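Local coordinates for AB hydrolase-1 domain-containing protein (Thermoplasma acidophilum DSM 1728, PDB 3BDI) that is functionally uncharacterised but probably acts as a hydrolase of the alpha/beta-hydrolase superfamily, in the ABHD14 family, at residues A[18-23]-A[95-100]; A[44-49]-A[195-200]; A[76-79]-A[85-88]; A[152-157]-A[167-172]. All blocks are in the same frame, centred on the assembly; numbering follows the deposited sequence.

Contact 1: residues A[18-23]-A[95-100]; sequences QRKMVT and KANGVA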
loop_
_atom_site.group_PDB
_atom_site.type_symbol
_atom_site.label_atom_id
_atom_site.label_comp_id
_atom_site.label_asym_id
_atom_site.label_seq_id
_atom_site.Cartn_x
_atom_site.Cartn_y
_atom_site.Cartn_z
ATOM N N GLN A 18 -9.869 8.570 -6.568
ATOM C CA GLN A 18 -8.496 8.660 -6.088
ATOM C C GLN A 18 -8.108 10.030 -5.643
ATOM O O GLN A 18 -8.680 11.037 -6.068
ATOM C CB GLN A 18 -7.487 8.172 -7.163
ATOM C CG GLN A 18 -7.341 9.104 -8.360
ATOM C CD GLN A 18 -6.270 8.624 -9.355
ATOM O OE1 GLN A 18 -5.689 7.561 -9.189
ATOM N NE2 GLN A 18 -6.052 9.373 -10.437
ATOM N N ARG A 19 -7.099 10.055 -4.803
ATOM C CA ARG A 19 -6.412 11.270 -4.346
ATOM C C ARG A 19 -4.969 11.190 -4.771
ATOM O O ARG A 19 -4.350 10.145 -4.656
ATOM C CB ARG A 19 -6.499 11.359 -2.833
ATOM C CG ARG A 19 -7.898 11.067 -2.290
ATOM C CD ARG A 19 -7.941 11.155 -0.795
ATOM N NE ARG A 19 -7.957 12.541 -0.324
ATOM C CZ ARG A 19 -7.508 12.919 0.876
ATOM N NH1 ARG A 19 -6.875 12.054 1.656
ATOM N NH2 ARG A 19 -7.621 14.196 1.241
ATOM N N LYS A 20 -4.426 12.305 -5.291
ATOM C CA LYS A 20 -3.044 12.253 -5.756
ATOM C C LYS A 20 -2.349 13.579 -5.564
ATOM O O LYS A 20 -3.001 14.587 -5.574
ATOM C CB LYS A 20 -2.953 11.824 -7.224
ATOM C CG LYS A 20 -3.504 12.839 -8.184
ATOM C CD LYS A 20 -3.539 12.303 -9.603
ATOM C CE LYS A 20 -3.936 13.382 -10.604
ATOM N NZ LYS A 20 -4.219 12.847 -11.989
HETATM N N MSE A 21 -1.039 13.515 -5.367
HETATM C CA MSE A 21 -0.179 14.703 -5.343
HETATM C C MSE A 21 1.032 14.406 -6.219
HETATM O O MSE A 21 1.871 13.617 -5.872
HETATM C CB MSE A 21 0.224 14.999 -3.919
HETATM C CG MSE A 21 1.034 16.294 -3.778
HETATM SE SE MSE A 21 1.355 16.924 -1.978
HETATM C CE MSE A 21 -0.334 17.722 -1.562
ATOM N N VAL A 22 1.033 15.026 -7.385
ATOM C CA VAL A 22 2.041 14.649 -8.375
ATOM C C VAL A 22 2.613 15.886 -9.087
ATOM O O VAL A 22 1.960 16.916 -9.165
ATOM C CB VAL A 22 1.419 13.695 -9.429
ATOM C CG1 VAL A 22 0.785 12.437 -8.747
ATOM C CG2 VAL A 22 0.398 14.410 -10.208
ATOM N N THR A 23 3.798 15.718 -9.640
ATOM C CA THR A 23 4.373 16.697 -10.563
ATOM C C THR A 23 5.120 15.906 -11.635
ATOM O O THR A 23 5.713 14.873 -11.333
ATOM C CB THR A 23 5.264 17.701 -9.809
ATOM O OG1 THR A 23 5.734 18.695 -10.734
ATOM C CG2 THR A 23 6.446 17.012 -9.116
ATOM N N LYS A 95 -1.291 1.674 -14.511
ATOM C CA LYS A 95 -1.310 1.909 -15.965
ATOM C C LYS A 95 -2.260 3.033 -16.315
ATOM O O LYS A 95 -1.951 3.891 -17.139
ATOM C CB LYS A 95 -1.710 0.635 -16.709
ATOM C CG LYS A 95 -1.759 0.763 -18.239
ATOM C CD LYS A 95 -2.037 -0.575 -18.917
ATOM N N ALA A 96 -3.432 3.076 -15.676
ATOM C CA ALA A 96 -4.389 4.137 -15.962
ATOM C C ALA A 96 -3.862 5.526 -15.651
ATOM O O ALA A 96 -4.260 6.501 -16.261
ATOM C CB ALA A 96 -5.717 3.888 -15.208
ATOM N N ASN A 97 -2.984 5.608 -14.653
ATOM C CA ASN A 97 -2.343 6.850 -14.246
ATOM C C ASN A 97 -1.028 7.117 -15.002
ATOM O O ASN A 97 -0.357 8.083 -14.708
ATOM C CB ASN A 97 -2.055 6.862 -12.734
ATOM C CG ASN A 97 -3.278 7.223 -11.928
ATOM O OD1 ASN A 97 -3.741 8.378 -11.976
ATOM N ND2 ASN A 97 -3.845 6.223 -11.201
ATOM N N GLY A 98 -0.669 6.241 -15.945
ATOM C CA GLY A 98 0.523 6.479 -16.743
ATOM C C GLY A 98 1.790 6.128 -16.012
ATOM O O GLY A 98 2.878 6.606 -16.376
ATOM N N VAL A 99 1.699 5.297 -14.972
ATOM C CA VAL A 99 2.835 4.981 -14.089
ATOM C C VAL A 99 3.360 3.611 -14.435
ATOM O O VAL A 99 2.656 2.602 -14.354
ATOM C CB VAL A 99 2.417 5.002 -12.599
ATOM C CG1 VAL A 99 3.596 4.531 -11.722
ATOM C CG2 VAL A 99 1.917 6.397 -12.239
ATOM N N ALA A 100 4.627 3.559 -14.856
ATOM C CA ALA A 100 5.219 2.301 -15.274
ATOM C C ALA A 100 5.700 1.391 -14.126
ATOM O O ALA A 100 5.601 0.154 -14.181
ATOM C CB ALA A 100 6.424 2.607 -16.237
HETATM O O HOH W 1 -2.822 10.703 -12.849
#
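At the antiparallel margin of the alpha/beta-hydrolase sheet, strand 14-21 meets the C-terminal end of helix 83-96 through a pair of side-chain amides, Gln18 and Asn97. The two come from opposite directions and lie nearly coplanar, their planes 22° apart, so each can give an N-H and accept one. Gln18 NE2 donates to Asn97 OD1 at 2.9 Å, and Asn97 ND2 returns a bond to Gln18 OE1 at 3.0 Å; both donors arrive in the carbonyl plane, on a lone pair. Gln18 places CG between its backbone N and carbonyl carbon (chi1 71°) and then runs extended, which carries the amide out to the helix end. Asn97 suits the other side because its short chain also lets ND2 reach Tyr93 O, one turn back in the helix. Gly98 follows with positive phi in a Schellman motif, its N bonded to Lys95 O at 2.9 Å. Tyr93 OH is a further partner of Gln18 OE1, and Glu7 accepts a hydrogen bond from Gln18 NE2 and forms a salt bridge with Lys20 NZ. Were Gln18 cut back to an alanine, Asn97 would probably lose both amide bonds and Tyr93 OH this partner. Lys20 joins indirectly: a water accepts from Lys20 NZ at 2.7 Å and donates to Asn97 OD1 at 2.6 Å.

Contact 2: residues A[44-49]-A[195-200]; sequences DKADLF and EFVRIT
Leu48 meets Phe196 and Val197 where the first turn of helix 48-53 packs against helix 193-205, two helices of the alpha/beta-hydrolase fold. From CB the leucine runs out through CG to a fork whose two methyls both reach the Phe196 ring, CD2 also meeting Val197. CD1 approaches CE2 of the Phe196 ring at 4.1 Å, the two side chains crossing at about a right angle. CD2 lies 3.8 Å from Val197 CG2, and these side chains slide past one another in opposite directions. A branched aliphatic tip thus suits the place, since a single residue can touch both neighbours on the facing helix. Met105 of strand 102-107 touches both Leu48 and Phe196, tying this helix pair to the central sheet. Thr200 CG2 lies on one face of the phenylalanine ring, offset toward the rim, 3.7 Å above the plane, while Thr200 OG1 bonds back to Phe196 O at 2.8 Å, so a helix hydroxyl spends its donor within its own turn. In the bend ahead of helix 48-53, small Ala46 allows the backbones to come near: its CB is 4.0 Å from Val197 CG2, and Val197 CG2 lies 3.3 Å from Ala46 O.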
loop_
_atom_site.group_PDB
_atom_site.type_symbol
_atom_site.label_atom_id
_atom_site.label_comp_id
_atom_site.label_asym_id
_atom_site.label_seq_id
_atom_site.Cartn_x
_atom_site.Cartn_y
_atom_site.Cartn_z
ATOM N N ASP A 44 -5.022 11.244 5.476
ATOM C CA ASP A 44 -4.916 12.636 5.970
ATOM C C ASP A 44 -4.307 12.633 7.371
ATOM O O ASP A 44 -3.629 13.593 7.752
ATOM C CB ASP A 44 -6.312 13.308 6.109
ATOM C CG ASP A 44 -6.924 13.808 4.816
ATOM O OD1 ASP A 44 -6.206 13.825 3.807
ATOM O OD2 ASP A 44 -8.124 14.216 4.915
ATOM N N LYS A 45 -4.583 11.617 8.188
ATOM C CA LYS A 45 -4.203 11.708 9.598
ATOM C C LYS A 45 -2.685 11.817 9.747
ATOM O O LYS A 45 -2.216 12.507 10.656
ATOM C CB LYS A 45 -4.727 10.467 10.344
ATOM C CG LYS A 45 -4.403 10.387 11.798
ATOM C CD LYS A 45 -5.084 11.470 12.630
ATOM C CE LYS A 45 -4.550 11.494 14.044
ATOM N NZ LYS A 45 -4.944 10.205 14.753
ATOM N N ALA A 46 -1.932 11.114 8.892
ATOM C CA ALA A 46 -0.491 11.187 8.883
ATOM C C ALA A 46 0.078 12.081 7.812
ATOM O O ALA A 46 1.307 12.111 7.592
ATOM C CB ALA A 46 0.074 9.750 8.759
ATOM N N ASP A 47 -0.787 12.852 7.148
ATOM C CA ASP A 47 -0.354 13.830 6.149
ATOM C C ASP A 47 0.574 13.166 5.126
ATOM O O ASP A 47 1.607 13.724 4.752
ATOM C CB ASP A 47 0.318 15.019 6.883
ATOM C CG ASP A 47 0.498 16.284 6.018
ATOM O OD1 ASP A 47 -0.187 16.446 5.029
ATOM O OD2 ASP A 47 1.375 17.103 6.382
ATOM N N LEU A 48 0.216 11.970 4.630
ATOM C CA LEU A 48 1.138 11.188 3.791
ATOM C C LEU A 48 1.415 11.776 2.441
ATOM O O LEU A 48 2.500 11.599 1.912
ATOM C CB LEU A 48 0.682 9.746 3.686
ATOM C CG LEU A 48 0.586 8.926 4.969
ATOM C CD1 LEU A 48 0.240 7.461 4.662
ATOM C CD2 LEU A 48 1.903 8.993 5.729
ATOM N N PHE A 49 0.467 12.530 1.881
ATOM C CA PHE A 49 0.704 13.092 0.561
ATOM C C PHE A 49 1.836 14.112 0.641
ATOM O O PHE A 49 2.810 14.007 -0.105
ATOM C CB PHE A 49 -0.559 13.677 -0.110
ATOM C CG PHE A 49 -1.659 12.666 -0.263
ATOM C CD1 PHE A 49 -2.568 12.458 0.783
ATOM C CD2 PHE A 49 -1.776 11.930 -1.414
ATOM C CE1 PHE A 49 -3.589 11.536 0.696
ATOM C CE2 PHE A 49 -2.801 10.944 -1.496
ATOM C CZ PHE A 49 -3.678 10.754 -0.410
ATOM N N GLU A 195 5.305 8.665 14.158
ATOM C CA GLU A 195 6.281 7.593 14.079
ATOM C C GLU A 195 6.131 6.811 12.771
ATOM O O GLU A 195 7.109 6.478 12.138
ATOM C CB GLU A 195 6.193 6.683 15.300
ATOM C CG GLU A 195 7.297 5.669 15.437
ATOM C CD GLU A 195 8.719 6.248 15.571
ATOM O OE1 GLU A 195 8.948 7.492 15.627
ATOM O OE2 GLU A 195 9.620 5.388 15.586
ATOM N N PHE A 196 4.900 6.611 12.320
ATOM C CA PHE A 196 4.663 6.031 11.018
ATOM C C PHE A 196 5.375 6.806 9.914
ATOM O O PHE A 196 6.008 6.185 9.027
ATOM C CB PHE A 196 3.164 5.904 10.739
ATOM C CG PHE A 196 2.875 5.128 9.490
ATOM C CD1 PHE A 196 2.782 3.763 9.530
ATOM C CD2 PHE A 196 2.750 5.767 8.271
ATOM C CE1 PHE A 196 2.564 3.027 8.358
ATOM C CE2 PHE A 196 2.499 5.044 7.089
ATOM C CZ PHE A 196 2.436 3.669 7.146
ATOM N N VAL A 197 5.245 8.134 9.911
ATOM C CA VAL A 197 5.907 8.966 8.947
ATOM C C VAL A 197 7.415 8.877 9.092
ATOM O O VAL A 197 8.129 8.733 8.081
ATOM C CB VAL A 197 5.430 10.397 9.048
ATOM C CG1 VAL A 197 6.330 11.357 8.290
ATOM C CG2 VAL A 197 3.986 10.477 8.529
ATOM N N ARG A 198 7.932 8.922 10.307
ATOM C CA ARG A 198 9.397 8.924 10.475
ATOM C C ARG A 198 9.990 7.659 9.872
ATOM O O ARG A 198 10.983 7.698 9.138
ATOM C CB ARG A 198 9.739 9.009 11.957
ATOM C CG ARG A 198 11.226 9.238 12.218
ATOM C CD ARG A 198 11.580 9.265 13.697
ATOM N NE ARG A 198 11.445 7.952 14.328
ATOM C CZ ARG A 198 12.269 6.920 14.140
ATOM N NH1 ARG A 198 13.330 7.022 13.347
ATOM N NH2 ARG A 198 12.041 5.772 14.762
ATOM N N ILE A 199 9.375 6.520 10.171
ATOM C CA ILE A 199 9.883 5.224 9.734
ATOM C C ILE A 199 9.715 5.060 8.214
ATOM O O ILE A 199 10.637 4.607 7.507
ATOM C CB ILE A 199 9.181 4.064 10.473
ATOM C CG1 ILE A 199 9.582 4.045 11.948
ATOM C CG2 ILE A 199 9.456 2.697 9.778
ATOM C CD1 ILE A 199 8.521 3.295 12.763
ATOM N N THR A 200 8.537 5.400 7.659
ATOM C CA THR A 200 8.308 5.197 6.242
ATOM C C THR A 200 9.115 6.165 5.386
ATOM O O THR A 200 9.648 5.783 4.363
ATOM C CB THR A 200 6.828 5.213 5.842
ATOM O OG1 THR A 200 6.232 6.476 6.218
ATOM C CG2 THR A 200 6.074 3.972 6.431
#

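Contact 3: residues A[76-79]-A[85-88]; sequences YGID and HAAE
Gly77 O receives the ring N-H of His85 ND1 at 2.9 Å, the one hydrogen bond between residues 76-79 and 85-88. The acceptor lies at the edge of the imidazole, 14° from its plane, while the donor stands in the carbonyl plane; with an N-H...O angle of 157° the bond is fairly straight. Histidine suits the site because ND1 sits close to the backbone, and with CG beside the backbone N (chi1 -84°) the ring turns from the helix onto the loop. Replaced by a leucine, His85 would offer no N-H, and Gly77 O would probably lose this donor, with the loop freer to shift against the helix. Beside this bond, Tyr76 runs along the helix. Its CD1 edge comes 3.7 Å from His85 O, near the ring plane, and CE1 reaches 4.1 Å to Glu88 CB. The phenol end continues to Asp92 and Asn12, both hydrogen-bonded to Tyr76 OH, and Phe89 meets the ring edge-to-face. Glu88 sends its carboxylate elsewhere, to a salt bridge with Arg91. Farther along the loop, Ile78 CG2 touches Ala86 CB at 4.4 Å, a light apolar contact in which the alanine keeps the helix surface low; Tyr64 touches both residues. The arrangement is a connecting loop folded back onto the start of the helix it leads into, within the alpha/beta-hydrolase fold: the link from strand 57-62 to helix 83-96.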
loop_
_atom_site.group_PDB
_atom_site.type_symbol
_atom_site.label_atom_id
_atom_site.label_comp_id
_atom_site.label_asym_id
_atom_site.label_seq_id
_atom_site.Cartn_x
_atom_site.Cartn_y
_atom_site.Cartn_z
ATOM N N TYR A 76 -12.698 -6.501 -10.495
ATOM C CA TYR A 76 -11.758 -6.245 -9.400
ATOM C C TYR A 76 -12.312 -6.536 -8.042
ATOM O O TYR A 76 -11.582 -6.442 -7.053
ATOM C CB TYR A 76 -11.314 -4.776 -9.448
ATOM C CG TYR A 76 -10.640 -4.381 -10.761
ATOM C CD1 TYR A 76 -9.507 -5.050 -11.219
ATOM C CD2 TYR A 76 -11.109 -3.289 -11.521
ATOM C CE1 TYR A 76 -8.911 -4.688 -12.410
ATOM C CE2 TYR A 76 -10.512 -2.933 -12.705
ATOM C CZ TYR A 76 -9.394 -3.603 -13.128
ATOM O OH TYR A 76 -8.795 -3.201 -14.317
ATOM N N GLY A 77 -13.588 -6.869 -7.931
ATOM C CA GLY A 77 -14.211 -6.995 -6.622
ATOM C C GLY A 77 -13.575 -8.111 -5.837
ATOM O O GLY A 77 -13.146 -9.127 -6.405
ATOM N N ILE A 78 -13.503 -7.921 -4.520
ATOM C CA ILE A 78 -12.878 -8.920 -3.642
ATOM C C ILE A 78 -13.903 -9.627 -2.770
ATOM O O ILE A 78 -13.505 -10.373 -1.871
ATOM C CB ILE A 78 -11.637 -8.397 -2.857
ATOM C CG1 ILE A 78 -11.950 -7.122 -2.105
ATOM C CG2 ILE A 78 -10.430 -8.214 -3.815
ATOM C CD1 ILE A 78 -12.786 -7.342 -0.940
ATOM N N ASP A 79 -15.190 -9.503 -3.091
ATOM C CA ASP A 79 -16.248 -10.194 -2.344
ATOM C C ASP A 79 -16.018 -11.692 -2.207
ATOM O O ASP A 79 -16.415 -12.252 -1.188
ATOM C CB ASP A 79 -17.602 -10.074 -3.040
ATOM C CG ASP A 79 -18.099 -8.667 -3.131
ATOM O OD1 ASP A 79 -17.706 -7.838 -2.281
ATOM O OD2 ASP A 79 -18.914 -8.405 -4.051
ATOM N N HIS A 85 -7.503 -10.770 -8.164
ATOM C CA HIS A 85 -8.249 -9.619 -8.689
ATOM C C HIS A 85 -7.626 -8.311 -8.256
ATOM O O HIS A 85 -7.643 -7.333 -9.011
ATOM C CB HIS A 85 -9.688 -9.582 -8.173
ATOM C CG HIS A 85 -10.634 -10.427 -8.941
ATOM N ND1 HIS A 85 -12.001 -10.348 -8.770
ATOM C CD2 HIS A 85 -10.419 -11.327 -9.925
ATOM C CE1 HIS A 85 -12.585 -11.205 -9.592
ATOM N NE2 HIS A 85 -11.648 -11.813 -10.300
ATOM N N ALA A 86 -7.123 -8.271 -7.021
ATOM C CA ALA A 86 -6.502 -7.068 -6.517
ATOM C C ALA A 86 -5.144 -6.798 -7.147
ATOM O O ALA A 86 -4.793 -5.659 -7.338
ATOM C CB ALA A 86 -6.364 -7.127 -5.012
ATOM N N ALA A 87 -4.386 -7.838 -7.490
ATOM C CA ALA A 87 -3.146 -7.614 -8.244
ATOM C C ALA A 87 -3.411 -7.013 -9.619
ATOM O O ALA A 87 -2.696 -6.123 -10.092
ATOM C CB ALA A 87 -2.344 -8.964 -8.362
ATOM N N GLU A 88 -4.431 -7.548 -10.296
ATOM C CA GLU A 88 -4.909 -6.961 -11.563
ATOM C C GLU A 88 -5.273 -5.502 -11.356
ATOM O O GLU A 88 -4.833 -4.633 -12.103
ATOM C CB GLU A 88 -6.122 -7.712 -12.120
ATOM C CG GLU A 88 -5.840 -9.128 -12.568
ATOM C CD GLU A 88 -4.721 -9.202 -13.531
ATOM O OE1 GLU A 88 -4.746 -8.504 -14.583
ATOM O OE2 GLU A 88 -3.820 -9.996 -13.239
#

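Contact 4: residues A[152-157]-A[167-172]; sequences LVWGSK and KEYASI
This is a buried apolar contact between a sheet strand and the helix that follows it in the chain, with Leu152 and Trp154 of strand 150-155 meeting Tyr169 and Ala170 of helix 163-172. Leu152 works through one methyl. Its first two torsions (chi1 -62°, chi2 171°) direct the fork at the helix and make CD1 the branch that touches, set against the main chain 3.6 Å from Ala170 N. The same CD1 atom also meets the two beta carbons of this turn, lying 4.0 Å from Tyr169 CB and slightly farther from that of Ala170. Alanine suits this point of the helix because its lone methyl lets a leucine come right up to the main chain; Leu178 of strand 177-181 touches both residues as well. The elements form a beta-alpha-beta crossover, strand 150-155, helix 163-172 and strand 177-181, of the kind from which the parallel part of an alpha/beta-hydrolase sheet is built. The axes of residues 152-155 and 167-172 run almost antiparallel, at 172°, and pass 9.8 Å apart. Two residues along the strand from Leu152, on the same side of the sheet, Trp154 reaches across with its wide indole toward Tyr169. The polar end of the tryptophan is used elsewhere, NE1 donating to Val161 O. Trp154 also borders the residues of a possible Ser-His-Asp triad, Ser108, His186 and Asp158. The far corner of the indole, Trp154 CH2, comes 3.8 Å from Tyr169 CD2, which lies at the indole edge, and the two side chains cross at about a right angle.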
loop_
_atom_site.group_PDB
_atom_site.type_symbol
_atom_site.label_atom_id
_atom_site.label_comp_id
_atom_site.label_asym_id
_atom_site.label_seq_id
_atom_site.Cartn_x
_atom_site.Cartn_y
_atom_site.Cartn_z
ATOM N N LEU A 152 8.080 -3.821 6.638
ATOM C CA LEU A 152 6.956 -4.376 7.388
ATOM C C LEU A 152 6.776 -3.553 8.638
ATOM O O LEU A 152 7.705 -3.357 9.424
ATOM C CB LEU A 152 7.270 -5.826 7.770
ATOM C CG LEU A 152 7.475 -6.782 6.603
ATOM C CD1 LEU A 152 7.982 -8.138 7.059
ATOM C CD2 LEU A 152 6.247 -6.994 5.758
ATOM N N VAL A 153 5.574 -2.997 8.824
ATOM C CA VAL A 153 5.238 -2.145 9.965
ATOM C C VAL A 153 4.144 -2.821 10.741
ATOM O O VAL A 153 3.146 -3.214 10.173
ATOM C CB VAL A 153 4.801 -0.730 9.530
ATOM C CG1 VAL A 153 4.512 0.114 10.760
ATOM C CG2 VAL A 153 5.883 -0.050 8.663
ATOM N N TRP A 154 4.315 -2.934 12.055
ATOM C CA TRP A 154 3.294 -3.490 12.921
ATOM C C TRP A 154 3.195 -2.624 14.161
ATOM O O TRP A 154 4.201 -2.143 14.667
ATOM C CB TRP A 154 3.658 -4.914 13.402
ATOM C CG TRP A 154 2.798 -6.038 12.928
ATOM C CD1 TRP A 154 1.726 -6.621 13.583
ATOM C CD2 TRP A 154 2.980 -6.784 11.736
ATOM N NE1 TRP A 154 1.243 -7.655 12.861
ATOM C CE2 TRP A 154 1.998 -7.800 11.725
ATOM C CE3 TRP A 154 3.879 -6.699 10.677
ATOM C CZ2 TRP A 154 1.926 -8.745 10.680
ATOM C CZ3 TRP A 154 3.811 -7.617 9.668
ATOM C CH2 TRP A 154 2.838 -8.618 9.672
ATOM N N GLY A 155 2.000 -2.491 14.698
ATOM C CA GLY A 155 1.814 -1.942 16.033
ATOM C C GLY A 155 2.053 -2.981 17.114
ATOM O O GLY A 155 1.678 -4.128 16.945
ATOM N N SER A 156 2.628 -2.563 18.228
ATOM C CA SER A 156 2.994 -3.477 19.331
ATOM C C SER A 156 1.778 -4.090 19.977
ATOM O O SER A 156 1.875 -5.175 20.554
ATOM C CB SER A 156 3.816 -2.742 20.389
ATOM O OG SER A 156 3.070 -1.769 21.070
ATOM N N LYS A 157 0.633 -3.446 19.822
ATOM C CA LYS A 157 -0.633 -3.902 20.430
ATOM C C LYS A 157 -1.577 -4.537 19.401
ATOM O O LYS A 157 -2.784 -4.675 19.649
ATOM C CB LYS A 157 -1.351 -2.731 21.139
ATOM C CG LYS A 157 -0.496 -2.026 22.143
ATOM C CD LYS A 157 -1.186 -0.786 22.706
ATOM C CE LYS A 157 -1.986 -1.057 23.914
ATOM N NZ LYS A 157 -2.026 0.194 24.770
ATOM N N LYS A 167 7.372 -11.433 12.674
ATOM C CA LYS A 167 8.720 -11.985 12.737
ATOM C C LYS A 167 8.881 -13.076 11.679
ATOM O O LYS A 167 9.922 -13.191 11.031
ATOM C CB LYS A 167 9.000 -12.502 14.157
ATOM C CG LYS A 167 8.950 -11.389 15.199
ATOM N N GLU A 168 7.827 -13.830 11.459
ATOM C CA GLU A 168 7.843 -14.828 10.420
ATOM C C GLU A 168 7.937 -14.214 9.009
ATOM O O GLU A 168 8.755 -14.583 8.189
ATOM C CB GLU A 168 6.634 -15.721 10.530
ATOM C CG GLU A 168 6.820 -16.934 9.667
ATOM C CD GLU A 168 5.689 -17.907 9.726
ATOM O OE1 GLU A 168 4.724 -17.664 10.495
ATOM O OE2 GLU A 168 5.804 -18.914 8.987
ATOM N N TYR A 169 7.119 -13.204 8.714
ATOM C CA TYR A 169 7.199 -12.588 7.402
ATOM C C TYR A 169 8.539 -11.892 7.195
ATOM O O TYR A 169 9.042 -11.853 6.070
ATOM C CB TYR A 169 6.054 -11.592 7.211
ATOM C CG TYR A 169 4.673 -12.177 7.097
ATOM C CD1 TYR A 169 4.451 -13.552 6.974
ATOM C CD2 TYR A 169 3.552 -11.339 7.096
ATOM C CE1 TYR A 169 3.162 -14.066 6.866
ATOM C CE2 TYR A 169 2.288 -11.840 6.991
ATOM C CZ TYR A 169 2.074 -13.204 6.881
ATOM O OH TYR A 169 0.795 -13.706 6.772
ATOM N N ALA A 170 9.128 -11.356 8.263
ATOM C CA ALA A 170 10.405 -10.672 8.171
ATOM C C ALA A 170 11.519 -11.658 7.813
ATOM O O ALA A 170 12.480 -11.322 7.127
ATOM C CB ALA A 170 10.725 -9.987 9.479
ATOM N N SER A 171 11.364 -12.871 8.281
ATOM C CA SER A 171 12.320 -13.929 7.919
ATOM C C SER A 171 12.156 -14.418 6.489
ATOM O O SER A 171 13.133 -14.701 5.776
ATOM C CB SER A 171 12.094 -15.108 8.846
ATOM O OG SER A 171 12.235 -14.738 10.190
ATOM N N ILE A 172 10.919 -14.584 6.064
ATOM C CA ILE A 172 10.621 -15.033 4.723
ATOM C C ILE A 172 11.109 -14.041 3.656
ATOM O O ILE A 172 11.661 -14.446 2.623
ATOM C CB ILE A 172 9.093 -15.315 4.562
ATOM C CG1 ILE A 172 8.690 -16.488 5.470
ATOM C CG2 ILE A 172 8.717 -15.595 3.123
ATOM C CD1 ILE A 172 7.174 -16.638 5.661
#

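How the contacts relate
Contacts 1 and 4 both reach the eight-stranded sheet but lie on opposite sides of the chain's centre, about 29 Å apart between centres. Contact 2 bridges them: Arg19 of contact 1 forms a salt bridge with Asp44, while Phe196 packs on Val153 of contact 4. Contact 3 shares helix 83-96 with contact 1, though their nearest atoms stay about 8 Å apart. Along the chain, contact 3 falls between the segments of contact 1 and of contact 2, and contact 4 between those of contact 2; contacts 1 and 2 interleave. Short-range closures within single connections are thus combined with long-range ones that draw the N-terminal strands and the C-terminal helix into one alpha/beta-hydrolase domain.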